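Local coordinates for protein phenylalanine ammonia-lyase (Rhodosporidium toruloides, PDB 1Y2M) that catalyses the non-oxidative deamination of L-phenylalanine and L-tyrosine to trans-cinnamic and p-coumaric acid, working as a homotetramer, at residues L593-A605 with W625-R638. Sequence-based numbering, arbitrary orientation.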
ATOM      1  N   LEU B 593     -47.016  -6.753   2.995  1.00 11.44           N
ATOM      2  CA  LEU B 593     -47.997  -6.266   2.040  1.00 11.59           C
ATOM      3  C   LEU B 593     -49.249  -5.703   2.691  1.00 12.98           C
ATOM      4  O   LEU B 593     -49.672  -4.591   2.395  1.00 10.10           O
ATOM      5  CB  LEU B 593     -48.341  -7.370   1.054  1.00 11.59           C
ATOM      6  CG  LEU B 593     -49.380  -7.012  -0.001  1.00 12.95           C
ATOM      7  CD1 LEU B 593     -48.815  -5.996  -0.936  1.00 11.76           C
ATOM      8  CD2 LEU B 593     -49.863  -8.251  -0.778  1.00 14.57           C
ATOM      9  N   VAL B 594     -49.824  -6.459   3.609  1.00 12.68           N
ATOM     10  CA  VAL B 594     -51.074  -6.043   4.217  1.00 11.91           C
ATOM     11  C   VAL B 594     -50.908  -4.743   5.031  1.00 10.59           C
ATOM     12  O   VAL B 594     -51.611  -3.769   4.773  1.00 10.48           O
ATOM     13  CB  VAL B 594     -51.681  -7.168   5.044  1.00 13.61           C
ATOM     14  CG1 VAL B 594     -52.906  -6.674   5.863  1.00 12.84           C
ATOM     15  CG2 VAL B 594     -52.094  -8.295   4.086  1.00 12.39           C
ATOM     16  N   PRO B 595     -49.979  -4.726   6.008  1.00 11.99           N
ATOM     17  CA  PRO B 595     -49.861  -3.420   6.704  1.00 12.50           C
ATOM     18  C   PRO B 595     -49.396  -2.259   5.814  1.00  8.48           C
ATOM     19  O   PRO B 595     -49.747  -1.118   6.121  1.00  9.82           O
ATOM     20  CB  PRO B 595     -48.850  -3.694   7.833  1.00 11.96           C
ATOM     21  CG  PRO B 595     -48.040  -4.864   7.347  1.00 10.82           C
ATOM     22  CD  PRO B 595     -49.090  -5.732   6.602  1.00 11.69           C
ATOM     23  N   ARG B 596     -48.619  -2.525   4.778  1.00  7.95           N
ATOM     24  CA  ARG B 596     -48.185  -1.495   3.855  1.00 11.00           C
ATOM     25  C   ARG B 596     -49.366  -0.756   3.271  1.00  8.87           C
ATOM     26  O   ARG B 596     -49.391   0.460   3.215  1.00  8.42           O
ATOM     27  CB  ARG B 596     -47.377  -2.099   2.719  1.00 12.60           C
ATOM     28  CG  ARG B 596     -46.696  -1.008   1.906  1.00 11.34           C
ATOM     29  CD  ARG B 596     -45.790  -1.552   0.841  1.00 10.28           C
ATOM     30  NE  ARG B 596     -44.981  -0.494   0.235  1.00 11.39           N
ATOM     31  CZ  ARG B 596     -44.184  -0.713  -0.795  1.00 15.25           C
ATOM     32  NH1 ARG B 596     -44.089  -1.939  -1.290  1.00 19.97           N
ATOM     33  NH2 ARG B 596     -43.479   0.261  -1.306  1.00 18.48           N
ATOM     34  N   TRP B 597     -50.332  -1.512   2.769  1.00  8.84           N
ATOM     35  CA  TRP B 597     -51.473  -0.875   2.085  1.00 10.26           C
ATOM     36  C   TRP B 597     -52.430  -0.185   3.050  1.00 10.35           C
ATOM     37  O   TRP B 597     -52.999   0.840   2.722  1.00 10.87           O
ATOM     38  CB  TRP B 597     -52.173  -1.873   1.162  1.00 11.25           C
ATOM     39  CG  TRP B 597     -51.335  -2.014  -0.095  1.00 10.01           C
ATOM     40  CD1 TRP B 597     -50.570  -3.068  -0.473  1.00 13.69           C
ATOM     41  CD2 TRP B 597     -51.136  -0.993  -1.063  1.00 11.68           C
ATOM     42  NE1 TRP B 597     -49.928  -2.785  -1.643  1.00 13.52           N
ATOM     43  CE2 TRP B 597     -50.262  -1.517  -2.038  1.00 11.85           C
ATOM     44  CE3 TRP B 597     -51.609   0.323  -1.206  1.00 12.91           C
ATOM     45  CZ2 TRP B 597     -49.851  -0.765  -3.143  1.00 13.60           C
ATOM     46  CZ3 TRP B 597     -51.219   1.059  -2.321  1.00 14.81           C
ATOM     47  CH2 TRP B 597     -50.345   0.500  -3.277  1.00 11.91           C
ATOM     48  N   HIS B 598     -52.616  -0.738   4.241  1.00 10.14           N
ATOM     49  CA  HIS B 598     -53.402  -0.062   5.242  1.00  9.96           C
ATOM     50  C   HIS B 598     -52.719   1.220   5.697  1.00  9.31           C
ATOM     51  O   HIS B 598     -53.386   2.217   5.893  1.00  8.93           O
ATOM     52  CB  HIS B 598     -53.756  -1.009   6.387  1.00  9.43           C
ATOM     53  CG  HIS B 598     -54.806  -1.992   5.996  1.00 13.39           C
ATOM     54  ND1 HIS B 598     -56.145  -1.664   5.919  1.00 15.61           N
ATOM     55  CD2 HIS B 598     -54.712  -3.280   5.594  1.00 15.18           C
ATOM     56  CE1 HIS B 598     -56.830  -2.704   5.488  1.00 17.77           C
ATOM     57  NE2 HIS B 598     -55.989  -3.701   5.297  1.00 15.51           N
ATOM     58  N   ASP B 599     -51.404   1.188   5.825  1.00  7.91           N
ATOM     59  CA  ASP B 599     -50.657   2.410   6.133  1.00  8.19           C
ATOM     60  C   ASP B 599     -50.817   3.508   5.051  1.00  7.99           C
ATOM     61  O   ASP B 599     -51.140   4.683   5.329  1.00  7.98           O
ATOM     62  CB  ASP B 599     -49.180   2.041   6.358  1.00  7.24           C
ATOM     63  CG  ASP B 599     -48.285   3.268   6.419  1.00 10.63           C
ATOM     64  OD1 ASP B 599     -48.002   3.735   7.560  1.00 12.34           O
ATOM     65  OD2 ASP B 599     -47.952   3.811   5.346  1.00  9.28           O
ATOM     66  N   ALA B 600     -50.650   3.108   3.810  1.00  9.55           N
ATOM     67  CA  ALA B 600     -50.746   4.076   2.696  1.00 10.07           C
ATOM     68  C   ALA B 600     -52.102   4.764   2.623  1.00  9.64           C
ATOM     69  O   ALA B 600     -52.210   5.998   2.486  1.00  8.39           O
ATOM     70  CB  ALA B 600     -50.462   3.391   1.390  1.00  9.76           C
ATOM     71  N   PHE B 601     -53.159   3.978   2.687  1.00  7.37           N
ATOM     72  CA  PHE B 601     -54.498   4.543   2.656  1.00  7.62           C
ATOM     73  C   PHE B 601     -54.913   5.254   3.927  1.00  6.75           C
ATOM     74  O   PHE B 601     -55.808   6.111   3.866  1.00  8.44           O
ATOM     75  CB  PHE B 601     -55.531   3.523   2.146  1.00  7.04           C
ATOM     76  CG  PHE B 601     -55.480   3.380   0.661  1.00  7.49           C
ATOM     77  CD1 PHE B 601     -56.092   4.356  -0.122  1.00 11.72           C
ATOM     78  CD2 PHE B 601     -54.765   2.356   0.029  1.00 10.52           C
ATOM     79  CE1 PHE B 601     -56.041   4.322  -1.488  1.00 12.17           C
ATOM     80  CE2 PHE B 601     -54.718   2.308  -1.346  1.00 10.26           C
ATOM     81  CZ  PHE B 601     -55.363   3.306  -2.122  1.00  9.69           C
ATOM     82  N   SER B 602     -54.297   4.927   5.054  1.00  6.51           N
ATOM     83  CA  SER B 602     -54.503   5.692   6.275  1.00  6.52           C
ATOM     84  C   SER B 602     -54.010   7.121   6.051  1.00  9.18           C
ATOM     85  O   SER B 602     -54.720   8.083   6.321  1.00  9.95           O
ATOM     86  CB  SER B 602     -53.790   5.073   7.460  1.00  8.44           C
ATOM     87  OG  SER B 602     -54.030   5.860   8.618  1.00 11.98           O
ATOM     88  N   PHE B 603     -52.798   7.217   5.512  1.00  7.56           N
ATOM     89  CA  PHE B 603     -52.238   8.515   5.165  1.00 10.08           C
ATOM     90  C   PHE B 603     -53.151   9.204   4.149  1.00  8.16           C
ATOM     91  O   PHE B 603     -53.543  10.375   4.335  1.00 10.93           O
ATOM     92  CB  PHE B 603     -50.825   8.337   4.629  1.00 10.69           C
ATOM     93  CG  PHE B 603     -49.926   9.541   4.790  1.00 13.77           C
ATOM     94  CD1 PHE B 603     -50.409  10.810   5.043  1.00 10.69           C
ATOM     95  CD2 PHE B 603     -48.572   9.385   4.667  1.00 21.33           C
ATOM     96  CE1 PHE B 603     -49.511  11.915   5.191  1.00 11.10           C
ATOM     97  CE2 PHE B 603     -47.713  10.466   4.789  1.00 26.85           C
ATOM     98  CZ  PHE B 603     -48.186  11.715   5.039  1.00 17.64           C
ATOM     99  N   ALA B 604     -53.572   8.471   3.105  1.00  6.15           N
ATOM    100  CA  ALA B 604     -54.478   9.077   2.110  1.00  7.31           C
ATOM    101  C   ALA B 604     -55.807   9.600   2.708  1.00  6.50           C
ATOM    102  O   ALA B 604     -56.393  10.628   2.272  1.00  5.95           O
ATOM    103  CB  ALA B 604     -54.754   8.136   0.931  1.00  8.87           C
ATOM    104  N   ALA B 605     -56.283   8.925   3.742  1.00  8.06           N
ATOM    105  CA  ALA B 605     -57.521   9.329   4.397  1.00  6.87           C
ATOM    106  C   ALA B 605     -57.388  10.733   5.008  1.00  4.82           C
ATOM    107  O   ALA B 605     -58.350  11.469   5.054  1.00  6.84           O
ATOM    108  CB  ALA B 605     -57.897   8.314   5.478  1.00  8.54           C
ATOM    109  N   TRP B 625     -63.920   3.606   2.610  1.00  8.08           N
ATOM    110  CA  TRP B 625     -63.122   3.808   1.413  1.00  6.21           C
ATOM    111  C   TRP B 625     -61.685   3.334   1.635  1.00  8.34           C
ATOM    112  O   TRP B 625     -61.124   2.549   0.847  1.00  9.85           O
ATOM    113  CB  TRP B 625     -63.153   5.283   1.030  1.00  5.79           C
ATOM    114  CG  TRP B 625     -62.189   5.603  -0.012  1.00  7.30           C
ATOM    115  CD1 TRP B 625     -62.305   5.354  -1.346  1.00 11.37           C
ATOM    116  CD2 TRP B 625     -60.908   6.218   0.168  1.00  8.23           C
ATOM    117  NE1 TRP B 625     -61.189   5.781  -2.012  1.00 12.61           N
ATOM    118  CE2 TRP B 625     -60.307   6.308  -1.105  1.00 10.71           C
ATOM    119  CE3 TRP B 625     -60.178   6.662   1.286  1.00 10.85           C
ATOM    120  CZ2 TRP B 625     -59.058   6.861  -1.297  1.00 14.05           C
ATOM    121  CZ3 TRP B 625     -58.943   7.228   1.078  1.00 11.66           C
ATOM    122  CH2 TRP B 625     -58.395   7.318  -0.190  1.00 10.83           C
ATOM    123  N   LYS B 626     -61.088   3.800   2.730  1.00  9.55           N
ATOM    124  CA  LYS B 626     -59.731   3.419   3.105  1.00  7.74           C
ATOM    125  C   LYS B 626     -59.534   1.888   3.128  1.00 10.75           C
ATOM    126  O   LYS B 626     -58.571   1.340   2.600  1.00 10.95           O
ATOM    127  CB  LYS B 626     -59.394   4.046   4.476  1.00  9.75           C
ATOM    128  CG  LYS B 626     -58.025   3.674   5.036  1.00 15.09           C
ATOM    129  CD  LYS B 626     -58.041   2.386   5.846  1.00 17.11           C
ATOM    130  CE  LYS B 626     -56.739   2.204   6.626  1.00 15.95           C
ATOM    131  NZ  LYS B 626     -56.810   1.069   7.604  1.00 16.54           N
ATOM    132  N   VAL B 627     -60.464   1.201   3.778  1.00 10.45           N
ATOM    133  CA  VAL B 627     -60.361  -0.246   3.908  1.00 11.43           C
ATOM    134  C   VAL B 627     -60.546  -0.911   2.532  1.00 11.27           C
ATOM    135  O   VAL B 627     -59.763  -1.803   2.126  1.00 12.71           O
ATOM    136  CB  VAL B 627     -61.340  -0.777   4.962  1.00 11.73           C
ATOM    137  CG1 VAL B 627     -61.378  -2.285   4.921  1.00 13.74           C
ATOM    138  CG2 VAL B 627     -60.909  -0.312   6.363  1.00 13.07           C
ATOM    139  N   ALA B 628     -61.565  -0.484   1.793  1.00 10.98           N
ATOM    140  CA  ALA B 628     -61.803  -1.085   0.465  1.00 10.83           C
ATOM    141  C   ALA B 628     -60.621  -0.823  -0.448  1.00  9.91           C
ATOM    142  O   ALA B 628     -60.197  -1.683  -1.211  1.00  8.99           O
ATOM    143  CB  ALA B 628     -63.061  -0.543  -0.149  1.00 12.36           C
ATOM    144  N   ALA B 629     -60.040   0.371  -0.377  1.00  8.51           N
ATOM    145  CA  ALA B 629     -58.942   0.671  -1.253  1.00  8.72           C
ATOM    146  C   ALA B 629     -57.725  -0.165  -0.913  1.00 10.25           C
ATOM    147  O   ALA B 629     -57.030  -0.650  -1.812  1.00 10.56           O
ATOM    148  CB  ALA B 629     -58.633   2.124  -1.202  1.00  9.46           C
ATOM    149  N   ALA B 630     -57.425  -0.293   0.382  1.00  8.20           N
ATOM    150  CA  ALA B 630     -56.298  -1.135   0.791  1.00  9.68           C
ATOM    151  C   ALA B 630     -56.501  -2.591   0.333  1.00 10.79           C
ATOM    152  O   ALA B 630     -55.571  -3.236  -0.181  1.00  9.93           O
ATOM    153  CB  ALA B 630     -56.100  -1.069   2.269  1.00 10.19           C
ATOM    154  N   GLU B 631     -57.706  -3.127   0.551  1.00 10.91           N
ATOM    155  CA  GLU B 631     -58.017  -4.523   0.158  1.00 12.64           C
ATOM    156  C   GLU B 631     -57.833  -4.705  -1.330  1.00 12.13           C
ATOM    157  O   GLU B 631     -57.277  -5.717  -1.800  1.00 12.06           O
ATOM    158  CB  GLU B 631     -59.429  -4.926   0.603  1.00 12.82           C
ATOM    159  CG  GLU B 631     -59.506  -5.163   2.082  1.00 13.09           C
ATOM    160  CD  GLU B 631     -60.925  -5.361   2.551  1.00 24.49           C
ATOM    161  OE1 GLU B 631     -61.861  -5.149   1.729  1.00 30.76           O
ATOM    162  OE2 GLU B 631     -61.118  -5.702   3.749  1.00 33.91           O
ATOM    163  N   SER B 632     -58.272  -3.702  -2.073  1.00 11.71           N
ATOM    164  CA  SER B 632     -58.140  -3.713  -3.519  1.00 11.86           C
ATOM    165  C   SER B 632     -56.668  -3.748  -3.926  1.00 12.07           C
ATOM    166  O   SER B 632     -56.256  -4.502  -4.820  1.00 11.26           O
ATOM    167  CB  SER B 632     -58.865  -2.500  -4.117  1.00 13.67           C
ATOM    168  OG  SER B 632     -58.625  -2.384  -5.514  1.00 18.84           O
ATOM    169  N   ALA B 633     -55.838  -2.908  -3.305  1.00 11.07           N
ATOM    170  CA  ALA B 633     -54.409  -2.888  -3.611  1.00 11.47           C
ATOM    171  C   ALA B 633     -53.695  -4.201  -3.244  1.00  8.12           C
ATOM    172  O   ALA B 633     -52.816  -4.682  -3.980  1.00 11.90           O
ATOM    173  CB  ALA B 633     -53.740  -1.722  -2.960  1.00 13.60           C
ATOM    174  N   ILE B 634     -54.094  -4.776  -2.115  1.00  8.48           N
ATOM    175  CA  ILE B 634     -53.530  -6.030  -1.670  1.00  9.30           C
ATOM    176  C   ILE B 634     -53.868  -7.149  -2.694  1.00 10.91           C
ATOM    177  O   ILE B 634     -52.979  -7.888  -3.159  1.00 10.14           O
ATOM    178  CB  ILE B 634     -54.051  -6.378  -0.268  1.00  7.33           C
ATOM    179  CG1 ILE B 634     -53.471  -5.349   0.755  1.00 11.95           C
ATOM    180  CG2 ILE B 634     -53.654  -7.824   0.117  1.00 12.85           C
ATOM    181  CD1 ILE B 634     -54.154  -5.270   2.081  1.00 11.66           C
ATOM    182  N   SER B 635     -55.136  -7.250  -3.073  1.00 10.28           N
ATOM    183  CA  SER B 635     -55.536  -8.233  -4.088  1.00 12.21           C
ATOM    184  C   SER B 635     -54.875  -7.998  -5.396  1.00 11.86           C
ATOM    185  O   SER B 635     -54.418  -8.942  -6.029  1.00 13.19           O
ATOM    186  CB  SER B 635     -57.049  -8.233  -4.324  1.00 15.35           C
ATOM    187  OG  SER B 635     -57.689  -8.361  -3.079  1.00 23.44           O
ATOM    188  N   LEU B 636     -54.847  -6.760  -5.856  1.00  9.97           N
ATOM    189  CA  LEU B 636     -54.227  -6.496  -7.143  1.00 12.24           C
ATOM    190  C   LEU B 636     -52.722  -6.868  -7.149  1.00 11.40           C
ATOM    191  O   LEU B 636     -52.203  -7.437  -8.103  1.00 13.88           O
ATOM    192  CB  LEU B 636     -54.413  -5.038  -7.516  1.00 12.82           C
ATOM    193  CG  LEU B 636     -53.858  -4.538  -8.857  1.00 16.88           C
ATOM    194  CD1 LEU B 636     -54.357  -5.392 -10.037  1.00 18.54           C
ATOM    195  CD2 LEU B 636     -54.287  -3.097  -9.072  1.00 17.51           C
ATOM    196  N   THR B 637     -52.022  -6.542  -6.065  1.00 10.12           N
ATOM    197  CA  THR B 637     -50.620  -6.896  -5.949  1.00  9.82           C
ATOM    198  C   THR B 637     -50.447  -8.408  -6.088  1.00  9.68           C
ATOM    199  O   THR B 637     -49.588  -8.874  -6.833  1.00  9.54           O
ATOM    200  CB  THR B 637     -50.056  -6.433  -4.589  1.00 10.77           C
ATOM    201  OG1 THR B 637     -50.116  -5.019  -4.516  1.00 10.66           O
ATOM    202  CG2 THR B 637     -48.619  -6.864  -4.436  1.00 12.72           C
ATOM    203  N   ARG B 638     -51.271  -9.163  -5.380  1.00  8.72           N
ATOM    204  CA  ARG B 638     -51.136 -10.615  -5.414  1.00 10.58           C
ATOM    205  C   ARG B 638     -51.373 -11.117  -6.845  1.00 10.29           C
ATOM    206  O   ARG B 638     -50.660 -12.009  -7.333  1.00 10.74           O
ATOM    207  CB  ARG B 638     -52.091 -11.264  -4.418  1.00 11.98           C
ATOM    208  CG  ARG B 638     -51.688 -10.996  -2.993  1.00 10.46           C
ATOM    209  CD  ARG B 638     -52.423 -11.871  -2.003  1.00 19.39           C
ATOM    210  NE  ARG B 638     -52.068 -11.587  -0.603  1.00 15.48           N
ATOM    211  CZ  ARG B 638     -52.932 -11.264   0.349  1.00 19.51           C
ATOM    212  NH1 ARG B 638     -54.237 -11.194   0.100  1.00 18.89           N
ATOM    213  NH2 ARG B 638     -52.478 -11.049   1.579  1.00 18.90           N
TER
HETATM  214  O   HOH W   1     -47.637  -3.668  -3.381  1.00 22.72           O
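Helices 593-605 and 625-638 form a roughly antiparallel pair in the outlying helical region of the ammonia-lyase, their axes 8.5 Å apart and their N-to-C directions 141° from each other. Three alanine methyls each lie over the face of a ring: Ala633 CB 3.4 Å from the centroid of the Trp597 six-membered ring, Ala629 CB 3.5 Å from that of Phe601, and Ala630 CB over His598, offset toward the rim. Trp597 is a knob among Ala630, Ala633, Ile634 and Thr637, and Phe601 one among Trp625, Lys626, Ala629 and Ala630. With only a methyl at Ala630, the backbones come close, Trp597 CA lying 5.0 Å from Ala630 CA. Phe601 also turns an edge to the face of Trp625, an offset edge-to-face pair with planes at 81°, and Trp625 CH2 reaches Ala604 CB. Trp597 NE1 donates a hydrogen bond to a water 3.0 Å away, which in turn donates to Thr637 OG1; the Thr637 hydroxyl donates to Ala633 O, a carbonyl that Thr637 N reaches from the opposite face. On the other flank Lys626, bent at its second torsion (chi2 -87°), passes the Phe601 carbonyl and hydrogen-bonds through NZ to His598 ND1 at 3.3 Å, somewhat out of the ring plane. Ile634 fills the hole between Leu593, Val594, Trp597 and His598, while Leu593 and Thr637 meet tip to tip. The Trp597 ring also meets Phe544 and packs edge-to-face with Phe548, both on helix 506-560, and Phe603 stacks on Phe603 of the second subunit. Large side chains set in holes lined largely by alanines make this knobs-into-holes packing of an obliquely crossing helix pair.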